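Local coordinates for protein translation initiation factor eIF2B subunit epsilon (PDB 5B04) that acts within the eIF2B complex, which exchanges GDP for GTP on the gamma subunit of translation initiation factor eIF2, at residues D150-M155 and L257-H262; M155-R160 and Q222-S227; I179-S184 and H209-V214. One frame throughout, in Å; residues are numbered along the deposited sequence.

Interaction 1 (D150-M155 and L257-H262)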
loop_
_atom_site.group_PDB
_atom_site.type_symbol
_atom_site.label_atom_id
_atom_site.label_comp_id
_atom_site.label_asym_id
_atom_site.label_seq_id
_atom_site.Cartn_x
_atom_site.Cartn_y
_atom_site.Cartn_z
ATOM N N ASP I 150 -55.203 16.286 28.840
ATOM C CA ASP I 150 -56.323 16.962 28.197
ATOM C C ASP I 150 -57.239 15.963 27.499
ATOM O O ASP I 150 -56.911 15.443 26.434
ATOM C CB ASP I 150 -55.826 18.007 27.197
ATOM C CG ASP I 150 -56.871 19.062 26.891
ATOM O OD1 ASP I 150 -58.078 18.747 26.953
ATOM O OD2 ASP I 150 -56.486 20.212 26.596
ATOM N N LYS I 151 -58.394 15.711 28.103
ATOM C CA LYS I 151 -59.359 14.766 27.555
ATOM C C LYS I 151 -60.190 15.403 26.443
ATOM O O LYS I 151 -61.011 14.736 25.812
ATOM C CB LYS I 151 -60.274 14.238 28.662
ATOM C CG LYS I 151 -59.533 13.700 29.876
ATOM C CD LYS I 151 -58.693 12.482 29.521
ATOM C CE LYS I 151 -57.862 12.023 30.710
ATOM N NZ LYS I 151 -57.032 10.829 30.385
ATOM N N ASN I 152 -59.975 16.693 26.209
ATOM C CA ASN I 152 -60.684 17.405 25.153
ATOM C C ASN I 152 -59.926 17.360 23.829
ATOM O O ASN I 152 -60.391 17.888 22.818
ATOM C CB ASN I 152 -60.944 18.854 25.565
ATOM C CG ASN I 152 -61.935 18.964 26.708
ATOM O OD1 ASN I 152 -62.893 18.196 26.789
ATOM N ND2 ASN I 152 -61.707 19.921 27.600
ATOM N N ALA I 153 -58.754 16.730 23.843
ATOM C CA ALA I 153 -58.023 16.452 22.613
ATOM C C ALA I 153 -58.637 15.228 21.949
ATOM O O ALA I 153 -58.384 14.094 22.357
ATOM C CB ALA I 153 -56.548 16.234 22.898
ATOM N N ILE I 154 -59.448 15.462 20.923
ATOM C CA ILE I 154 -60.298 14.416 20.368
ATOM C C ILE I 154 -59.624 13.558 19.299
ATOM O O ILE I 154 -59.672 12.329 19.367
ATOM C CB ILE I 154 -61.584 15.026 19.777
ATOM C CG1 ILE I 154 -62.379 15.724 20.878
ATOM C CG2 ILE I 154 -62.435 13.956 19.121
ATOM C CD1 ILE I 154 -62.620 14.849 22.088
ATOM N N MET I 155 -58.995 14.194 18.317
ATOM C CA MET I 155 -58.458 13.449 17.183
ATOM C C MET I 155 -57.110 13.979 16.694
ATOM O O MET I 155 -56.874 15.188 16.665
ATOM C CB MET I 155 -59.480 13.454 16.039
ATOM C CG MET I 155 -58.967 12.931 14.706
ATOM S SD MET I 155 -60.258 12.869 13.444
ATOM C CE MET I 155 -60.239 14.550 12.828
ATOM N N LEU I 257 -68.378 21.835 21.175
ATOM C CA LEU I 257 -67.778 22.689 22.168
ATOM C C LEU I 257 -66.410 22.266 22.628
ATOM O O LEU I 257 -66.165 21.106 22.901
ATOM C CB LEU I 257 -68.677 22.733 23.380
ATOM C CG LEU I 257 -69.621 23.916 23.457
ATOM C CD1 LEU I 257 -70.884 23.641 22.661
ATOM C CD2 LEU I 257 -69.950 24.181 24.911
ATOM N N GLY I 258 -65.518 23.231 22.744
ATOM C CA GLY I 258 -64.341 23.081 23.561
ATOM C C GLY I 258 -63.489 21.868 23.314
ATOM O O GLY I 258 -63.058 21.226 24.250
ATOM N N LYS I 259 -63.233 21.551 22.061
ATOM C CA LYS I 259 -62.469 20.369 21.757
ATOM C C LYS I 259 -61.262 20.716 20.944
ATOM O O LYS I 259 -61.237 21.715 20.264
ATOM C CB LYS I 259 -63.339 19.382 21.037
ATOM C CG LYS I 259 -64.658 19.189 21.732
ATOM C CD LYS I 259 -64.434 18.864 23.185
ATOM C CE LYS I 259 -64.705 17.398 23.437
ATOM N NZ LYS I 259 -64.567 17.058 24.872
ATOM N N LYS I 260 -60.238 19.894 21.059
ATOM C CA LYS I 260 -58.956 20.192 20.482
ATOM C C LYS I 260 -58.658 19.202 19.398
ATOM O O LYS I 260 -58.839 18.020 19.575
ATOM C CB LYS I 260 -57.882 20.085 21.545
ATOM C CG LYS I 260 -57.594 21.376 22.280
ATOM C CD LYS I 260 -56.777 21.107 23.526
ATOM C CE LYS I 260 -56.802 22.290 24.461
ATOM N NZ LYS I 260 -58.189 22.793 24.600
ATOM N N ILE I 261 -58.203 19.698 18.264
ATOM C CA ILE I 261 -57.866 18.848 17.135
ATOM C C ILE I 261 -56.365 18.973 16.867
ATOM O O ILE I 261 -55.782 20.043 17.057
ATOM C CB ILE I 261 -58.700 19.218 15.881
ATOM C CG1 ILE I 261 -58.667 18.089 14.857
ATOM C CG2 ILE I 261 -58.253 20.534 15.279
ATOM C CD1 ILE I 261 -59.312 16.844 15.362
ATOM N N HIS I 262 -55.732 17.880 16.454
ATOM C CA HIS I 262 -54.277 17.868 16.328
ATOM C C HIS I 262 -53.775 17.269 15.019
ATOM O O HIS I 262 -54.459 16.469 14.380
ATOM C CB HIS I 262 -53.655 17.109 17.503
ATOM C CG HIS I 262 -53.634 17.889 18.780
ATOM N ND1 HIS I 262 -52.681 18.848 19.048
ATOM C CD2 HIS I 262 -54.446 17.852 19.862
ATOM C CE1 HIS I 262 -52.909 19.369 20.240
ATOM N NE2 HIS I 262 -53.973 18.783 20.756
#
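The side chain of Lys259 folds back over Ile154 and Asn152. Its CE rests on Ile154 CD1 at 3.6 Å, and its NZ donates a hydrogen bond to Asn152 OD1 at 2.8 Å, coming in 26° out of the amide plane. On the face shared with Ala153, the CD–CE part of Lys260 crosses the Asp150 side chain at about a right angle, with a long salt bridge of 3.7 Å from Lys260 NZ to Asp150 OD2. The other carboxylate oxygen of Asp150, OD1, accepts from Asn152 N to form an Asx turn, within the type I turn that leads into strand 153-161. In the mixed sheet of the nucleotidyl transferase-like domain this strand runs parallel to strand 260-266. Lys260 bonds through both its N and its O to the residues on either side of Ala153, N to Asn152 O and O to Ile154 N, and His262 N continues the pairing to Met155 O at 2.9 Å. Ala153 CB sits at the edge of the His262 ring, near its plane. On the face covered by helix 243-252, Ile261 CD1 lies against Met155 CB at 3.5 Å, the two side chains running side by side.

Interaction 2 (M155-R160 and Q222-S227)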
loop_
_atom_site.group_PDB
_atom_site.type_symbol
_atom_site.label_atom_id
_atom_site.label_comp_id
_atom_site.label_asym_id
_atom_site.label_seq_id
_atom_site.Cartn_x
_atom_site.Cartn_y
_atom_site.Cartn_z
ATOM N N MET I 155 -58.995 14.194 18.317
ATOM C CA MET I 155 -58.458 13.449 17.183
ATOM C C MET I 155 -57.110 13.979 16.694
ATOM O O MET I 155 -56.874 15.188 16.665
ATOM C CB MET I 155 -59.480 13.454 16.039
ATOM C CG MET I 155 -58.967 12.931 14.706
ATOM S SD MET I 155 -60.258 12.869 13.444
ATOM C CE MET I 155 -60.239 14.550 12.828
ATOM N N THR I 156 -56.224 13.057 16.326
ATOM C CA THR I 156 -54.940 13.404 15.728
ATOM C C THR I 156 -54.943 13.074 14.238
ATOM O O THR I 156 -55.117 11.918 13.851
ATOM C CB THR I 156 -53.774 12.663 16.408
ATOM O OG1 THR I 156 -53.631 13.128 17.756
ATOM C CG2 THR I 156 -52.476 12.908 15.654
ATOM N N MET I 157 -54.750 14.092 13.407
ATOM C CA MET I 157 -54.766 13.911 11.960
ATOM C C MET I 157 -53.373 13.635 11.405
ATOM O O MET I 157 -52.499 14.501 11.439
ATOM C CB MET I 157 -55.365 15.141 11.276
ATOM C CG MET I 157 -56.823 15.394 11.620
ATOM S SD MET I 157 -57.511 16.815 10.748
ATOM C CE MET I 157 -56.617 18.158 11.523
ATOM N N VAL I 158 -53.175 12.425 10.892
ATOM C CA VAL I 158 -51.906 12.052 10.274
ATOM C C VAL I 158 -51.822 12.590 8.850
ATOM O O VAL I 158 -52.663 12.274 8.007
ATOM C CB VAL I 158 -51.712 10.524 10.251
ATOM C CG1 VAL I 158 -50.511 10.151 9.391
ATOM C CG2 VAL I 158 -51.557 9.984 11.663
ATOM N N VAL I 159 -50.808 13.407 8.589
ATOM C CA VAL I 159 -50.615 13.986 7.266
ATOM C C VAL I 159 -49.198 13.743 6.759
ATOM O O VAL I 159 -48.314 13.355 7.524
ATOM C CB VAL I 159 -50.902 15.499 7.265
ATOM C CG1 VAL I 159 -52.378 15.760 7.527
ATOM C CG2 VAL I 159 -50.035 16.202 8.297
ATOM N N ARG I 160 -48.987 13.973 5.468
ATOM C CA ARG I 160 -47.687 13.739 4.853
ATOM C C ARG I 160 -47.104 15.022 4.272
ATOM O O ARG I 160 -47.767 15.729 3.513
ATOM C CB ARG I 160 -47.795 12.674 3.759
ATOM C CG ARG I 160 -46.461 12.262 3.160
ATOM C CD ARG I 160 -45.527 11.742 4.237
ATOM N NE ARG I 160 -44.344 11.086 3.686
ATOM C CZ ARG I 160 -43.199 11.706 3.420
ATOM N NH1 ARG I 160 -43.078 13.007 3.646
ATOM N NH2 ARG I 160 -42.176 11.024 2.926
ATOM N N GLN I 222 -55.954 11.632 5.465
ATOM C CA GLN I 222 -57.218 11.297 6.118
ATOM C C GLN I 222 -57.115 9.969 6.863
ATOM O O GLN I 222 -58.074 9.200 6.928
ATOM C CB GLN I 222 -58.363 11.268 5.105
ATOM C CG GLN I 222 -58.468 12.540 4.280
ATOM C CD GLN I 222 -59.893 13.029 4.132
ATOM O OE1 GLN I 222 -60.842 12.334 4.495
ATOM N NE2 GLN I 222 -60.051 14.235 3.599
ATOM N N ILE I 223 -55.931 9.708 7.406
ATOM C CA ILE I 223 -55.735 8.634 8.369
ATOM C C ILE I 223 -55.788 9.257 9.755
ATOM O O ILE I 223 -54.886 9.998 10.143
ATOM C CB ILE I 223 -54.396 7.903 8.165
ATOM C CG1 ILE I 223 -54.351 7.241 6.787
ATOM C CG2 ILE I 223 -54.178 6.872 9.263
ATOM C CD1 ILE I 223 -53.096 6.430 6.539
ATOM N N ASP I 224 -56.849 8.971 10.498
ATOM C CA ASP I 224 -57.116 9.712 11.722
ATOM C C ASP I 224 -57.119 8.853 12.981
ATOM O O ASP I 224 -57.746 7.796 13.031
ATOM C CB ASP I 224 -58.453 10.444 11.593
ATOM C CG ASP I 224 -58.434 11.499 10.503
ATOM O OD1 ASP I 224 -57.411 12.208 10.381
ATOM O OD2 ASP I 224 -59.435 11.618 9.766
ATOM N N ILE I 225 -56.403 9.327 13.997
ATOM C CA ILE I 225 -56.426 8.719 15.320
ATOM C C ILE I 225 -57.520 9.378 16.149
ATOM O O ILE I 225 -57.475 10.583 16.387
ATOM C CB ILE I 225 -55.076 8.871 16.045
ATOM C CG1 ILE I 225 -53.915 8.555 15.099
ATOM C CG2 ILE I 225 -55.036 7.996 17.291
ATOM C CD1 ILE I 225 -53.862 7.113 14.654
ATOM N N CYS I 226 -58.501 8.596 16.587
ATOM C CA CYS I 226 -59.651 9.157 17.288
ATOM C C CYS I 226 -59.764 8.665 18.727
ATOM O O CYS I 226 -59.283 7.586 19.060
ATOM C CB CYS I 226 -60.936 8.833 16.529
ATOM S SG CYS I 226 -61.094 9.672 14.940
ATOM N N SER I 227 -60.409 9.465 19.570
ATOM C CA SER I 227 -60.579 9.133 20.982
ATOM C C SER I 227 -61.887 8.387 21.235
ATOM O O SER I 227 -62.637 8.095 20.303
ATOM C CB SER I 227 -60.531 10.401 21.835
ATOM O OG SER I 227 -61.492 11.347 21.394
#
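The carboxylate of Asp224 is the flat group at the centre of this contact: Met155 SD sits over one face of it, 3.7 Å from Asp224 CG, while Met157 CG comes over Asp224 OD1 obliquely from the same face, at 3.5 Å. The setting is the antiparallel pairing of strands 153-161 and 212-226 in the mixed sheet of the nucleotidyl transferase-like (GT-A) domain, a sheet with helices packed on both sides. Met155 with Cys226 and Met157 with Asp224 are non-hydrogen-bonded pairs whose side chains face helix 243-252. From that helix Arg244 forms a salt bridge with Asp224 OD2, so the carboxylate, buried beside the two methionine side chains, has a charged partner that would probably favour its ionised form. With CG anti to the backbone N (chi1 170°), Met155 extends across the neighbouring strand, where its SD also meets Cys226 SG at 3.6 Å.

Thr156 and Ile225, a hydrogen-bonded pair, lie on the opposite side of the sheet together with Val158 and Ile223. Helix 137-147 packs over three of these residues, with Val139 against Val158 and Leu140 against Ile225. The Thr156 hydroxyl is engaged by His143 and Arg146 of that helix, while its CB stands 4.0 Å from Ile225 CB. The backbones hold the register with Thr156 N bonded to Ile225 O and Ile225 N to Thr156 O. Further along, Val158 N donates to Ile223 O at 3.1 Å, and Val158 CB lies beside the same oxygen. Val158 CG2 makes a looser apolar approach to Ile225 CG1, at 4.4 Å.

Interaction 3 (I179-S184 and H209-V214)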
loop_
_atom_site.group_PDB
_atom_site.type_symbol
_atom_site.label_atom_id
_atom_site.label_comp_id
_atom_site.label_asym_id
_atom_site.label_seq_id
_atom_site.Cartn_x
_atom_site.Cartn_y
_atom_site.Cartn_z
ATOM N N ILE I 179 -51.150 25.308 11.811
ATOM C CA ILE I 179 -50.787 24.506 12.971
ATOM C C ILE I 179 -49.902 25.262 13.959
ATOM O O ILE I 179 -49.019 26.022 13.562
ATOM C CB ILE I 179 -50.057 23.219 12.535
ATOM C CG1 ILE I 179 -50.606 22.719 11.196
ATOM C CG2 ILE I 179 -50.177 22.149 13.600
ATOM C CD1 ILE I 179 -49.969 21.436 10.713
ATOM N N ASP I 180 -50.150 25.051 15.249
ATOM C CA ASP I 180 -49.292 25.590 16.297
ATOM C C ASP I 180 -47.946 24.876 16.236
ATOM O O ASP I 180 -47.869 23.670 16.459
ATOM C CB ASP I 180 -49.944 25.422 17.672
ATOM C CG ASP I 180 -49.298 26.284 18.743
ATOM O OD1 ASP I 180 -48.058 26.438 18.734
ATOM O OD2 ASP I 180 -50.036 26.810 19.602
ATOM N N LYS I 181 -46.888 25.625 15.938
ATOM C CA LYS I 181 -45.585 25.039 15.623
ATOM C C LYS I 181 -44.972 24.186 16.734
ATOM O O LYS I 181 -44.057 23.404 16.479
ATOM C CB LYS I 181 -44.598 26.144 15.243
ATOM C CG LYS I 181 -44.791 26.684 13.838
ATOM C CD LYS I 181 -43.602 27.525 13.412
ATOM C CE LYS I 181 -42.312 26.721 13.467
ATOM N NZ LYS I 181 -41.130 27.540 13.083
ATOM N N LYS I 182 -45.466 24.330 17.960
ATOM C CA LYS I 182 -44.933 23.552 19.074
ATOM C C LYS I 182 -45.866 22.417 19.478
ATOM O O LYS I 182 -45.458 21.257 19.539
ATOM C CB LYS I 182 -44.665 24.450 20.281
ATOM C CG LYS I 182 -44.048 23.717 21.462
ATOM C CD LYS I 182 -43.882 24.633 22.661
ATOM C CE LYS I 182 -43.216 25.941 22.267
ATOM N NZ LYS I 182 -42.207 26.378 23.270
ATOM N N THR I 183 -47.120 22.758 19.756
ATOM C CA THR I 183 -48.091 21.782 20.234
ATOM C C THR I 183 -48.703 20.973 19.094
ATOM O O THR I 183 -49.439 20.015 19.334
ATOM C CB THR I 183 -49.220 22.465 21.027
ATOM O OG1 THR I 183 -49.859 23.447 20.202
ATOM C CG2 THR I 183 -48.660 23.143 22.267
ATOM N N SER I 184 -48.390 21.365 17.861
ATOM C CA SER I 184 -48.904 20.709 16.658
ATOM C C SER I 184 -50.428 20.614 16.663
ATOM O O SER I 184 -51.002 19.631 16.193
ATOM C CB SER I 184 -48.289 19.316 16.495
ATOM O OG SER I 184 -48.746 18.426 17.498
ATOM N N HIS I 209 -52.153 31.557 20.710
ATOM C CA HIS I 209 -51.121 30.601 20.304
ATOM C C HIS I 209 -49.656 31.033 20.343
ATOM O O HIS I 209 -48.854 30.366 20.980
ATOM C CB HIS I 209 -51.385 29.849 19.025
ATOM C CG HIS I 209 -52.576 28.974 19.117
ATOM N ND1 HIS I 209 -52.574 27.806 19.837
ATOM C CD2 HIS I 209 -53.823 29.114 18.624
ATOM C CE1 HIS I 209 -53.765 27.250 19.768
ATOM N NE2 HIS I 209 -54.541 28.022 19.034
ATOM N N GLU I 210 -49.319 32.096 19.623
ATOM C CA GLU I 210 -48.000 32.748 19.635
ATOM C C GLU I 210 -46.952 32.130 18.714
ATOM O O GLU I 210 -45.794 32.479 18.808
ATOM C CB GLU I 210 -47.301 32.566 20.990
ATOM C CG GLU I 210 -47.097 33.804 21.838
ATOM C CD GLU I 210 -45.886 33.662 22.738
ATOM O OE1 GLU I 210 -44.982 32.885 22.390
ATOM O OE2 GLU I 210 -45.829 34.319 23.791
ATOM N N GLU I 211 -47.339 31.259 17.796
ATOM C CA GLU I 211 -46.408 30.820 16.767
ATOM C C GLU I 211 -47.423 30.081 15.923
ATOM O O GLU I 211 -48.329 29.489 16.463
ATOM C CB GLU I 211 -45.093 30.170 17.169
ATOM C CG GLU I 211 -43.931 30.495 16.252
ATOM C CD GLU I 211 -42.605 30.075 16.831
ATOM O OE1 GLU I 211 -41.980 29.135 16.309
ATOM O OE2 GLU I 211 -42.183 30.691 17.819
ATOM N N LEU I 212 -47.272 30.084 14.610
ATOM C CA LEU I 212 -48.300 29.507 13.763
ATOM C C LEU I 212 -47.753 29.240 12.389
ATOM O O LEU I 212 -47.194 30.123 11.773
ATOM C CB LEU I 212 -49.617 30.236 13.614
ATOM C CG LEU I 212 -50.609 30.093 14.749
ATOM C CD1 LEU I 212 -51.758 31.052 14.545
ATOM C CD2 LEU I 212 -51.132 28.681 14.798
ATOM N N GLU I 213 -47.960 28.033 11.886
ATOM C CA GLU I 213 -47.510 27.695 10.554
ATOM C C GLU I 213 -48.661 27.406 9.623
ATOM O O GLU I 213 -49.417 26.498 9.842
ATOM C CB GLU I 213 -46.605 26.477 10.621
ATOM C CG GLU I 213 -45.740 26.266 9.397
ATOM C CD GLU I 213 -44.670 25.232 9.624
ATOM O OE1 GLU I 213 -43.713 25.169 8.843
ATOM O OE2 GLU I 213 -44.782 24.480 10.593
ATOM N N VAL I 214 -48.752 28.174 8.553
ATOM C CA VAL I 214 -49.724 27.964 7.488
ATOM C C VAL I 214 -49.106 27.076 6.417
ATOM O O VAL I 214 -48.142 27.465 5.760
ATOM C CB VAL I 214 -50.183 29.290 6.860
ATOM C CG1 VAL I 214 -51.200 29.029 5.760
ATOM C CG2 VAL I 214 -50.764 30.206 7.924
#
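This is a short antiparallel strand contact reinforced by polar side chains, placed where strand 175-179 ends and helix 204-209 gives way to strand 212-226. Ile179 and Glu213 form a hydrogen-bonded pair, with Ile179 N to Glu213 O at 2.9 Å and Glu213 N to Ile179 O at 2.8 Å. Leu212 CD2 tucks against the carbonyl of Ile179, and Val187 of strand 186-191 touches the same leucine. Beyond the pair the chain turns, and Asp180, its CG anti to the backbone N (chi1 -164°), reaches the last residue of the helix: OD2 lies at the edge of the His209 ring, 2.7 Å from ND1. Carboxylate and ring planes stand 87° apart, and the bent hydrogen bond is weak. Lys181 crosses Glu213 at about a right angle, CG to CB 3.7 Å, and its NZ makes a long salt bridge to Glu211 OE1. Glu213 itself pairs with Arg230 of the gamma subunit, whose strand continues the sheet beside residues 212-214. A carboxylate facing ND1 is consistent with a proton on that nitrogen and would probably raise the basicity of the ring, though the weak bond limits the effect.

Overall arrangement
All three contacts belong to one mixed sheet of the nucleotidyl transferase-like domain. Interactions 1 and 2 use opposite edges of strand 153-161 and share Met155; their centres are 13 Å apart, and they touch where Met157 N approaches His262 O at 2.6 Å, a probable hydrogen bond, and where Ser227 OG meets Ile154 O. Interaction 3 uses the N-terminal end of strand 212-226, whose C-terminal end serves interaction 2, with centres about 17 Å and nearest atoms about 6 Å apart. It approaches interaction 1, 16 Å away between centres, through the 179-184 loop, with Ser184 O near His262 ND1. Along the chain the contacts are nested, 3 within 2 within 1, and interaction 3 adjoins the gamma subunit.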